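Local coordinates for p-47 protein (Clostridium botulinum E1 str. 'BoNT E Beluga', PDB 5WIX) that is of unknown function but has a BPI-like, TULIP-type fold, consistent with a role in binding lipids or other hydrophobic molecules, at residues 348-359 with 384-395. Numbering follows the deposited sequence.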
ATOM      1  N   LYS A 348     -16.917  -4.679   1.397  1.00 76.54           N
ATOM      2  CA  LYS A 348     -17.286  -3.503   2.192  1.00 74.23           C
ATOM      3  C   LYS A 348     -16.494  -3.415   3.506  1.00 73.16           C
ATOM      4  O   LYS A 348     -16.432  -4.384   4.263  1.00 77.29           O
ATOM      5  CB  LYS A 348     -18.792  -3.524   2.505  1.00 70.18           C
ATOM      6  CG  LYS A 348     -19.725  -3.393   1.285  1.00 58.59           C
ATOM      7  CD  LYS A 348     -19.420  -2.115   0.495  1.00 72.84           C
ATOM      8  CE  LYS A 348     -20.311  -1.979  -0.741  1.00 90.34           C
ATOM      9  NZ  LYS A 348     -20.119  -0.654  -1.412  1.00 98.04           N
ATOM     10  N   VAL A 349     -15.903  -2.255   3.781  1.00 70.96           N
ATOM     11  CA  VAL A 349     -15.281  -2.009   5.085  1.00 72.07           C
ATOM     12  C   VAL A 349     -16.250  -1.267   6.023  1.00 77.64           C
ATOM     13  O   VAL A 349     -16.921  -0.308   5.637  1.00 82.80           O
ATOM     14  CB  VAL A 349     -13.966  -1.219   4.944  1.00 72.57           C
ATOM     15  CG1 VAL A 349     -13.557  -0.591   6.274  1.00 56.00           C
ATOM     16  CG2 VAL A 349     -12.861  -2.132   4.408  1.00 67.77           C
ATOM     17  N   SER A 350     -16.304  -1.714   7.270  1.00 69.98           N
ATOM     18  CA  SER A 350     -17.407  -1.406   8.167  1.00 58.68           C
ATOM     19  C   SER A 350     -16.844  -1.240   9.558  1.00 69.12           C
ATOM     20  O   SER A 350     -15.846  -1.864   9.912  1.00 84.64           O
ATOM     21  CB  SER A 350     -18.431  -2.553   8.116  1.00 70.37           C
ATOM     22  OG  SER A 350     -19.407  -2.468   9.142  1.00 87.53           O
ATOM     23  N   PHE A 351     -17.459  -0.394  10.358  1.00 60.66           N
ATOM     24  CA  PHE A 351     -17.117  -0.353  11.772  1.00 50.63           C
ATOM     25  C   PHE A 351     -18.371  -0.455  12.608  1.00 73.78           C
ATOM     26  O   PHE A 351     -19.354   0.286  12.411  1.00 72.56           O
ATOM     27  CB  PHE A 351     -16.361   0.915  12.126  1.00 49.53           C
ATOM     28  CG  PHE A 351     -15.107   1.104  11.341  1.00 62.40           C
ATOM     29  CD1 PHE A 351     -13.861   0.880  11.934  1.00 58.25           C
ATOM     30  CD2 PHE A 351     -15.154   1.508  10.012  1.00 57.35           C
ATOM     31  CE1 PHE A 351     -12.704   1.066  11.218  1.00 56.76           C
ATOM     32  CE2 PHE A 351     -13.986   1.701   9.282  1.00 56.15           C
ATOM     33  CZ  PHE A 351     -12.762   1.474   9.888  1.00 56.61           C
ATOM     34  N   GLU A 352     -18.342  -1.395  13.537  1.00 52.96           N
ATOM     35  CA  GLU A 352     -19.454  -1.572  14.430  1.00 68.16           C
ATOM     36  C   GLU A 352     -19.033  -1.280  15.859  1.00 80.07           C
ATOM     37  O   GLU A 352     -17.853  -1.085  16.156  1.00 77.39           O
ATOM     38  CB  GLU A 352     -20.018  -2.978  14.294  1.00 60.65           C
ATOM     39  CG  GLU A 352     -19.154  -4.051  14.838  1.00 88.39           C
ATOM     40  CD  GLU A 352     -19.689  -5.416  14.485  1.00103.18           C
ATOM     41  OE1 GLU A 352     -20.760  -5.456  13.827  1.00103.51           O
ATOM     42  OE2 GLU A 352     -19.044  -6.426  14.862  1.00 85.34           O
ATOM     43  N   ILE A 353     -20.028  -1.207  16.731  1.00 85.65           N
ATOM     44  CA  ILE A 353     -19.814  -0.925  18.137  1.00 86.06           C
ATOM     45  C   ILE A 353     -19.306  -2.164  18.850  1.00 94.91           C
ATOM     46  O   ILE A 353     -19.940  -3.212  18.773  1.00 97.24           O
ATOM     47  CB  ILE A 353     -21.123  -0.456  18.789  1.00 77.31           C
ATOM     48  CG1 ILE A 353     -21.642   0.788  18.064  1.00 57.58           C
ATOM     49  CG2 ILE A 353     -20.926  -0.218  20.297  1.00 68.49           C
ATOM     50  CD1 ILE A 353     -20.840   2.069  18.381  1.00 59.07           C
ATOM     51  N   TYR A 354     -18.173  -2.052  19.544  1.00 93.30           N
ATOM     52  CA  TYR A 354     -17.615  -3.180  20.303  1.00 88.46           C
ATOM     53  C   TYR A 354     -18.006  -3.074  21.771  1.00 87.03           C
ATOM     54  O   TYR A 354     -18.469  -4.038  22.386  1.00 79.36           O
ATOM     55  CB  TYR A 354     -16.096  -3.215  20.165  1.00 90.47           C
ATOM     56  CG  TYR A 354     -15.400  -4.359  20.883  1.00115.02           C
ATOM     57  CD1 TYR A 354     -15.371  -5.637  20.329  1.00123.69           C
ATOM     58  CD2 TYR A 354     -14.736  -4.156  22.092  1.00124.83           C
ATOM     59  CE1 TYR A 354     -14.720  -6.688  20.970  1.00127.72           C
ATOM     60  CE2 TYR A 354     -14.079  -5.204  22.738  1.00130.87           C
ATOM     61  CZ  TYR A 354     -14.075  -6.468  22.171  1.00133.19           C
ATOM     62  OH  TYR A 354     -13.431  -7.515  22.804  1.00134.21           O
ATOM     63  N   SER A 355     -17.825  -1.883  22.326  1.00 88.59           N
ATOM     64  CA  SER A 355     -18.161  -1.651  23.721  1.00 90.91           C
ATOM     65  C   SER A 355     -18.397  -0.184  24.009  1.00101.40           C
ATOM     66  O   SER A 355     -17.883   0.695  23.320  1.00105.28           O
ATOM     67  CB  SER A 355     -17.042  -2.157  24.617  1.00 83.80           C
ATOM     68  OG  SER A 355     -15.929  -1.287  24.523  1.00 78.59           O
ATOM     69  N   THR A 356     -19.158   0.083  25.054  1.00 99.03           N
ATOM     70  CA  THR A 356     -19.277   1.445  25.523  1.00 99.39           C
ATOM     71  C   THR A 356     -18.874   1.454  26.977  1.00 96.58           C
ATOM     72  O   THR A 356     -19.723   1.408  27.873  1.00 97.44           O
ATOM     73  CB  THR A 356     -20.687   2.003  25.320  1.00 99.47           C
ATOM     74  OG1 THR A 356     -21.649   0.956  25.500  1.00108.69           O
ATOM     75  CG2 THR A 356     -20.803   2.510  23.919  1.00 86.56           C
ATOM     76  N   PRO A 357     -17.555   1.486  27.213  1.00102.80           N
ATOM     77  CA  PRO A 357     -17.064   1.432  28.594  1.00104.97           C
ATOM     78  C   PRO A 357     -17.363   2.709  29.382  1.00 99.89           C
ATOM     79  O   PRO A 357     -17.281   2.676  30.605  1.00115.89           O
ATOM     80  CB  PRO A 357     -15.548   1.203  28.429  1.00 91.50           C
ATOM     81  CG  PRO A 357     -15.218   1.554  27.035  1.00 86.05           C
ATOM     82  CD  PRO A 357     -16.471   1.400  26.217  1.00101.01           C
ATOM     83  N   ILE A 358     -17.729   3.795  28.706  1.00101.33           N
ATOM     84  CA  ILE A 358     -18.123   5.029  29.395  1.00104.32           C
ATOM     85  C   ILE A 358     -19.279   5.750  28.708  1.00100.06           C
ATOM     86  O   ILE A 358     -19.170   6.147  27.548  1.00 98.00           O
ATOM     87  CB  ILE A 358     -16.948   6.033  29.498  1.00 99.90           C
ATOM     88  CG1 ILE A 358     -15.886   5.549  30.495  1.00 83.22           C
ATOM     89  CG2 ILE A 358     -17.458   7.407  29.900  1.00 82.50           C
ATOM     90  CD1 ILE A 358     -14.638   6.432  30.538  1.00 82.15           C
ATOM     91  N   MET A 359     -20.388   5.911  29.423  1.00104.27           N
ATOM     92  CA  MET A 359     -21.441   6.830  28.994  1.00 95.59           C
ATOM     93  C   MET A 359     -21.979   7.579  30.202  1.00104.35           C
ATOM     94  O   MET A 359     -22.981   7.191  30.799  1.00114.60           O
ATOM     95  CB  MET A 359     -22.566   6.102  28.262  1.00 70.95           C
ATOM     96  CG  MET A 359     -22.503   6.326  26.767  1.00 63.21           C
ATOM     97  SD  MET A 359     -23.990   5.797  25.910  1.00109.48           S
ATOM     98  CE  MET A 359     -24.306   4.215  26.702  1.00 90.73           C
ATOM     99  N   LEU A 384     -25.771  11.312  24.133  1.00 82.72           N
ATOM    100  CA  LEU A 384     -24.698  10.322  24.170  1.00 76.06           C
ATOM    101  C   LEU A 384     -24.975   9.211  23.155  1.00 79.16           C
ATOM    102  O   LEU A 384     -24.080   8.791  22.398  1.00 73.70           O
ATOM    103  CB  LEU A 384     -24.543   9.753  25.579  1.00 66.10           C
ATOM    104  CG  LEU A 384     -23.868  10.698  26.584  1.00 78.48           C
ATOM    105  CD1 LEU A 384     -23.776  10.091  27.988  1.00 75.38           C
ATOM    106  CD2 LEU A 384     -22.481  11.092  26.081  1.00 82.50           C
ATOM    107  N   LYS A 385     -26.225   8.761  23.123  1.00 67.70           N
ATOM    108  CA  LYS A 385     -26.623   7.757  22.153  1.00 64.19           C
ATOM    109  C   LYS A 385     -26.344   8.278  20.759  1.00 67.84           C
ATOM    110  O   LYS A 385     -25.704   7.599  19.961  1.00 83.49           O
ATOM    111  CB  LYS A 385     -28.097   7.374  22.344  1.00 50.73           C
ATOM    112  CG  LYS A 385     -28.323   6.682  23.704  1.00 77.00           C
ATOM    113  CD  LYS A 385     -29.760   6.198  23.927  1.00 74.36           C
ATOM    114  CE  LYS A 385     -29.886   5.428  25.256  1.00 74.20           C
ATOM    115  NZ  LYS A 385     -31.280   4.934  25.498  1.00 73.35           N
ATOM    116  N   SER A 386     -26.768   9.506  20.497  1.00 81.85           N
ATOM    117  CA  SER A 386     -26.555  10.106  19.192  1.00 79.89           C
ATOM    118  C   SER A 386     -25.097  10.015  18.776  1.00 67.69           C
ATOM    119  O   SER A 386     -24.815   9.693  17.631  1.00 81.79           O
ATOM    120  CB  SER A 386     -27.000  11.570  19.181  1.00 67.92           C
ATOM    121  OG  SER A 386     -27.509  11.911  17.894  1.00 57.91           O
ATOM    122  N   PHE A 387     -24.193  10.283  19.720  1.00 57.03           N
ATOM    123  CA  PHE A 387     -22.751  10.269  19.471  1.00 71.54           C
ATOM    124  C   PHE A 387     -22.252   8.889  19.029  1.00 74.46           C
ATOM    125  O   PHE A 387     -21.795   8.686  17.890  1.00 54.28           O
ATOM    126  CB  PHE A 387     -21.987  10.677  20.728  1.00 69.94           C
ATOM    127  CG  PHE A 387     -22.220  12.084  21.160  1.00 80.68           C
ATOM    128  CD1 PHE A 387     -22.792  13.008  20.299  1.00 84.05           C
ATOM    129  CD2 PHE A 387     -21.848  12.492  22.437  1.00 86.87           C
ATOM    130  CE1 PHE A 387     -22.996  14.310  20.713  1.00 87.41           C
ATOM    131  CE2 PHE A 387     -22.047  13.793  22.860  1.00 69.60           C
ATOM    132  CZ  PHE A 387     -22.620  14.703  21.999  1.00 76.00           C
ATOM    133  N   ARG A 388     -22.323   7.960  19.976  1.00 67.02           N
ATOM    134  CA  ARG A 388     -22.069   6.560  19.710  1.00 75.32           C
ATOM    135  C   ARG A 388     -22.627   6.108  18.361  1.00 77.21           C
ATOM    136  O   ARG A 388     -21.902   5.582  17.528  1.00 77.62           O
ATOM    137  CB  ARG A 388     -22.660   5.700  20.824  1.00 74.55           C
ATOM    138  CG  ARG A 388     -22.662   4.234  20.481  1.00 78.42           C
ATOM    139  CD  ARG A 388     -23.153   3.401  21.624  1.00 76.24           C
ATOM    140  NE  ARG A 388     -24.572   3.601  21.832  1.00 94.42           N
ATOM    141  CZ  ARG A 388     -25.215   3.251  22.939  1.00106.37           C
ATOM    142  NH1 ARG A 388     -24.547   2.685  23.947  1.00 85.28           N
ATOM    143  NH2 ARG A 388     -26.524   3.478  23.034  1.00115.14           N
ATOM    144  N   ASP A 389     -23.909   6.354  18.138  1.00 69.50           N
ATOM    145  CA  ASP A 389     -24.566   5.924  16.909  1.00 75.04           C
ATOM    146  C   ASP A 389     -23.796   6.382  15.652  1.00 72.94           C
ATOM    147  O   ASP A 389     -23.817   5.694  14.616  1.00 66.90           O
ATOM    148  CB  ASP A 389     -26.020   6.438  16.875  1.00 86.11           C
ATOM    149  CG  ASP A 389     -26.979   5.581  17.715  1.00 87.29           C
ATOM    150  OD1 ASP A 389     -26.548   4.970  18.728  1.00 82.21           O
ATOM    151  OD2 ASP A 389     -28.179   5.525  17.351  1.00 89.38           O
ATOM    152  N   SER A 390     -23.102   7.518  15.758  1.00 53.56           N
ATOM    153  CA  SER A 390     -22.461   8.132  14.594  1.00 56.15           C
ATOM    154  C   SER A 390     -21.119   7.496  14.323  1.00 67.25           C
ATOM    155  O   SER A 390     -20.532   7.716  13.270  1.00 69.61           O
ATOM    156  CB  SER A 390     -22.253   9.635  14.794  1.00 54.44           C
ATOM    157  OG  SER A 390     -21.174   9.855  15.696  1.00 58.24           O
ATOM    158  N   LEU A 391     -20.623   6.760  15.313  1.00 59.98           N
ATOM    159  CA  LEU A 391     -19.387   6.010  15.192  1.00 61.87           C
ATOM    160  C   LEU A 391     -19.553   4.652  14.500  1.00 69.64           C
ATOM    161  O   LEU A 391     -18.617   3.861  14.482  1.00 64.19           O
ATOM    162  CB  LEU A 391     -18.789   5.773  16.572  1.00 54.12           C
ATOM    163  CG  LEU A 391     -18.497   7.061  17.314  1.00 50.30           C
ATOM    164  CD1 LEU A 391     -17.754   6.756  18.616  1.00 58.79           C
ATOM    165  CD2 LEU A 391     -17.683   7.996  16.434  1.00 59.19           C
ATOM    166  N   ALA A 392     -20.740   4.371  13.964  1.00 56.61           N
ATOM    167  CA  ALA A 392     -21.003   3.058  13.388  1.00 52.05           C
ATOM    168  C   ALA A 392     -21.503   3.171  11.968  1.00 54.17           C
ATOM    169  O   ALA A 392     -22.702   3.159  11.710  1.00 81.46           O
ATOM    170  CB  ALA A 392     -21.992   2.285  14.224  1.00 48.13           C
ATOM    171  N   PHE A 393     -20.550   3.216  11.051  1.00 75.60           N
ATOM    172  CA  PHE A 393     -20.807   3.471   9.652  1.00 71.42           C
ATOM    173  C   PHE A 393     -20.061   2.487   8.745  1.00 72.47           C
ATOM    174  O   PHE A 393     -19.450   1.531   9.222  1.00 83.98           O
ATOM    175  CB  PHE A 393     -20.384   4.904   9.334  1.00 59.89           C
ATOM    176  CG  PHE A 393     -19.069   5.275   9.931  1.00 58.39           C
ATOM    177  CD1 PHE A 393     -17.867   4.936   9.279  1.00 67.57           C
ATOM    178  CD2 PHE A 393     -19.016   5.905  11.168  1.00 53.82           C
ATOM    179  CE1 PHE A 393     -16.624   5.260   9.836  1.00 50.41           C
ATOM    180  CE2 PHE A 393     -17.789   6.240  11.740  1.00 56.85           C
ATOM    181  CZ  PHE A 393     -16.583   5.908  11.065  1.00 69.70           C
ATOM    182  N   GLU A 394     -20.105   2.753   7.441  1.00 60.39           N
ATOM    183  CA  GLU A 394     -19.462   1.938   6.411  1.00 60.59           C
ATOM    184  C   GLU A 394     -18.766   2.856   5.411  1.00 73.39           C
ATOM    185  O   GLU A 394     -19.404   3.765   4.883  1.00 80.88           O
ATOM    186  CB  GLU A 394     -20.495   1.035   5.692  1.00 54.56           C
ATOM    187  CG  GLU A 394     -20.063   0.522   4.301  1.00 61.80           C
ATOM    188  CD  GLU A 394     -21.055  -0.458   3.659  1.00 81.16           C
ATOM    189  OE1 GLU A 394     -21.205  -1.609   4.154  1.00 83.10           O
ATOM    190  OE2 GLU A 394     -21.665  -0.080   2.631  1.00 90.09           O
ATOM    191  N   LEU A 395     -17.477   2.619   5.131  1.00 78.29           N
ATOM    192  CA  LEU A 395     -16.736   3.475   4.194  1.00 56.63           C
ATOM    193  C   LEU A 395     -17.285   3.305   2.779  1.00 53.28           C
ATOM    194  O   LEU A 395     -18.029   2.360   2.497  1.00 49.84           O
ATOM    195  CB  LEU A 395     -15.244   3.176   4.227  1.00 52.39           C
ATOM    196  CG  LEU A 395     -14.446   3.092   5.536  1.00 67.95           C
ATOM    197  CD1 LEU A 395     -12.941   2.838   5.186  1.00 48.45           C
ATOM    198  CD2 LEU A 395     -14.605   4.319   6.426  1.00 66.01           C
TER
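Met359 lays its sulfur over one face of the Arg388 guanidinium, SD 3.7 Å from NH1, while two oxygens border that group in its plane: Thr356 OG1 and Asp389 OD1, the latter in a long salt bridge to Arg388 NE (3.9 Å). The rings of Phe351 and Phe393 meet obliquely, planes at 45° and centroids 5.8 Å apart, and Ser390 O lies in plane at the Phe393 ring edge. In this TULIP-type fold, the long helix 370-390 and the chain leaving it lie against strand 348-363, a strand at the end of the curled antiparallel sheet. Arg388 reaches the strand with CG anti to its backbone N (chi1 169°) and a bend at chi3, which sets CD 3.4 Å from Thr356 CG2. Met359 and Leu384 run alongside each other with opposed directions, SD 4.0 Å from Leu384 CB. Beyond the helix the chain pairs briefly with the strand at Ser350 and Glu394, an antiparallel non-hydrogen-bonded pair flanked by two backbone hydrogen bonds, Phe351 N to Phe393 O (3.0 Å, nearly straight at 176°) and Leu395 N to Val349 O. Helix 240-252 packs on Phe393 through Leu248 and Leu252, and Leu312 touches Phe351. At the more exposed margin, Lys348 NZ and Glu394 OE2 are 4.4 Å apart, opposite charges too distant to count as a salt bridge, and Lys348 CB lies 3.5 Å from Glu394 OE1.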